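Side-chain contact in CEP104 (Gallus gallus, PDB 5JO8), which is a centriolar protein whose TOG domain probably binds tubulin or microtubules: residues G241-R244 with K245-A249. Sequence-based numbering, arbitrary orientation.
Sequences GMYR and KHKAA
The aliphatic chain of Lys247 runs alongside the ring of Tyr243, four residues earlier, both side chains pointing the same way. Lys247 CB sits above one ring face, displaced toward the rim; Lys247 CG is 3.5 Å from Tyr243 CE1, and Lys247 CE reaches the phenol oxygen, 3.2 Å from Tyr243 OH. In both residues CG is anti to the backbone N (chi1 177° in Tyr243 and 174° in Lys247), which keeps the two side chains abreast. The contact spans the turn between helix 229-245 and helix 247-253, with His246 at the N-cap position of the second. On another side of this turn, Met242 bends back so that its CE lies 3.9 Å from His246 CD2. Met242 and His246 both touch Thr206 and helix 213-223, packing the turn against that helix and the loop residue Thr206, while the Tyr243 ring stacks with Phe274 near the C-terminus. Met242 O joins the backbones, accepting hydrogen bonds from His246 N at 2.7 Å and from Lys245 N at 3.0 Å. One carbonyl thus serves two bent N-H donors, one three and one four residues on, as the chain turns into helix 247-253. The inner methylenes of Lys247 give a dispersion contact with the buried tyrosine ring, whereas CE, polarised by the neighbouring ammonium, may add a weakly electrostatic contact with the phenol oxygen.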
ATOM      1  N   GLY A 241     -19.452   3.208 -12.037  1.00 22.35           N
ATOM      2  CA  GLY A 241     -19.595   1.904 -11.418  1.00 24.50           C
ATOM      3  C   GLY A 241     -20.503   1.951 -10.201  1.00 30.44           C
ATOM      4  O   GLY A 241     -21.406   1.125 -10.043  1.00 30.76           O
ATOM      5  N   MET A 242     -20.268   2.939  -9.346  1.00 24.60           N
ATOM      6  CA  MET A 242     -21.059   3.122  -8.138  1.00 28.23           C
ATOM      7  C   MET A 242     -22.503   3.476  -8.471  1.00 30.22           C
ATOM      8  O   MET A 242     -23.431   3.000  -7.816  1.00 31.82           O
ATOM      9  CB  MET A 242     -20.461   4.233  -7.272  1.00 30.15           C
ATOM     10  CG  MET A 242     -19.034   3.987  -6.848  1.00 30.04           C
ATOM     11  SD  MET A 242     -18.922   3.448  -5.141  1.00 44.67           S
ATOM     12  CE  MET A 242     -19.524   1.775  -5.278  1.00 29.94           C
ATOM     13  N   TYR A 243     -22.676   4.322  -9.483  1.00 29.94           N
ATOM     14  CA  TYR A 243     -23.993   4.814  -9.874  1.00 27.12           C
ATOM     15  C   TYR A 243     -24.936   3.682 -10.258  1.00 31.08           C
ATOM     16  O   TYR A 243     -26.140   3.745  -9.995  1.00 31.59           O
ATOM     17  CB  TYR A 243     -23.861   5.782 -11.050  1.00 26.24           C
ATOM     18  CG  TYR A 243     -25.184   6.295 -11.575  1.00 25.86           C
ATOM     19  CD1 TYR A 243     -25.849   7.333 -10.933  1.00 30.70           C
ATOM     20  CD2 TYR A 243     -25.763   5.748 -12.713  1.00 24.61           C
ATOM     21  CE1 TYR A 243     -27.058   7.813 -11.412  1.00 28.53           C
ATOM     22  CE2 TYR A 243     -26.973   6.217 -13.196  1.00 26.74           C
ATOM     23  CZ  TYR A 243     -27.615   7.249 -12.540  1.00 32.05           C
ATOM     24  OH  TYR A 243     -28.817   7.723 -13.013  1.00 28.36           O
ATOM     25  N   ARG A 244     -24.385   2.652 -10.891  1.00 32.85           N
ATOM     26  CA  ARG A 244     -25.178   1.508 -11.322  1.00 41.22           C
ATOM     27  C   ARG A 244     -25.824   0.810 -10.131  1.00 37.23           C
ATOM     28  O   ARG A 244     -26.934   0.289 -10.235  1.00 41.10           O
ATOM     29  CB  ARG A 244     -24.310   0.522 -12.107  1.00 35.09           C
ATOM     30  CG  ARG A 244     -23.726   1.097 -13.381  1.00 37.06           C
ATOM     31  CD  ARG A 244     -22.850   0.080 -14.109  1.00 34.96           C
ATOM     32  NE  ARG A 244     -22.317   0.636 -15.350  1.00 37.34           N
ATOM     33  CZ  ARG A 244     -22.938   0.576 -16.521  1.00 37.38           C
ATOM     34  NH1 ARG A 244     -24.121  -0.017 -16.616  1.00 46.02           N
ATOM     35  NH2 ARG A 244     -22.378   1.113 -17.598  1.00 49.20           N
ATOM     36  N   LYS A 245     -25.127   0.818  -8.998  1.00 32.78           N
ATOM     37  CA  LYS A 245     -25.582   0.132  -7.796  1.00 38.84           C
ATOM     38  C   LYS A 245     -26.284   1.075  -6.820  1.00 41.27           C
ATOM     39  O   LYS A 245     -27.176   0.661  -6.076  1.00 45.63           O
ATOM     40  CB  LYS A 245     -24.392  -0.526  -7.090  1.00 41.85           C
ATOM     41  CG  LYS A 245     -23.535  -1.409  -7.985  1.00 50.78           C
ATOM     42  CD  LYS A 245     -22.114  -1.524  -7.446  1.00 41.56           C
ATOM     43  CE  LYS A 245     -21.682  -2.975  -7.288  1.00 46.63           C
ATOM     44  NZ  LYS A 245     -22.386  -3.644  -6.158  1.00 58.93           N
ATOM     45  N   HIS A 246     -25.882   2.344  -6.822  1.00 30.47           N
ATOM     46  CA  HIS A 246     -26.308   3.274  -5.776  1.00 30.04           C
ATOM     47  C   HIS A 246     -26.768   4.598  -6.368  1.00 24.21           C
ATOM     48  O   HIS A 246     -26.286   5.664  -5.978  1.00 26.81           O
ATOM     49  CB  HIS A 246     -25.156   3.526  -4.805  1.00 32.28           C
ATOM     50  CG  HIS A 246     -24.531   2.276  -4.264  1.00 45.25           C
ATOM     51  ND1 HIS A 246     -25.102   1.537  -3.251  1.00 44.93           N
ATOM     52  CD2 HIS A 246     -23.377   1.644  -4.586  1.00 35.36           C
ATOM     53  CE1 HIS A 246     -24.329   0.500  -2.975  1.00 43.18           C
ATOM     54  NE2 HIS A 246     -23.277   0.542  -3.772  1.00 36.21           N
ATOM     55  N   LYS A 247     -27.707   4.524  -7.304  1.00 25.94           N
ATOM     56  CA  LYS A 247     -28.124   5.690  -8.074  1.00 24.43           C
ATOM     57  C   LYS A 247     -28.498   6.902  -7.208  1.00 26.74           C
ATOM     58  O   LYS A 247     -27.971   8.000  -7.412  1.00 24.80           O
ATOM     59  CB  LYS A 247     -29.279   5.318  -9.005  1.00 32.34           C
ATOM     60  CG  LYS A 247     -29.878   6.487  -9.755  1.00 39.18           C
ATOM     61  CD  LYS A 247     -30.860   6.011 -10.815  1.00 41.65           C
ATOM     62  CE  LYS A 247     -31.557   7.180 -11.485  1.00 50.54           C
ATOM     63  NZ  LYS A 247     -32.299   8.006 -10.499  1.00 56.55           N
ATOM     64  N   ALA A 248     -29.389   6.690  -6.242  1.00 29.35           N
ATOM     65  CA  ALA A 248     -29.893   7.773  -5.394  1.00 34.22           C
ATOM     66  C   ALA A 248     -28.779   8.452  -4.607  1.00 24.81           C
ATOM     67  O   ALA A 248     -28.680   9.681  -4.599  1.00 28.28           O
ATOM     68  CB  ALA A 248     -30.966   7.250  -4.439  1.00 33.87           C
ATOM     69  N   ALA A 249     -27.944   7.642  -3.960  1.00 28.12           N
ATOM     70  CA  ALA A 249     -26.854   8.149  -3.130  1.00 26.54           C
ATOM     71  C   ALA A 249     -25.870   8.972  -3.946  1.00 24.46           C
ATOM     72  O   ALA A 249     -25.404  10.019  -3.499  1.00 26.65           O
ATOM     73  CB  ALA A 249     -26.139   7.002  -2.434  1.00 25.37           C
TER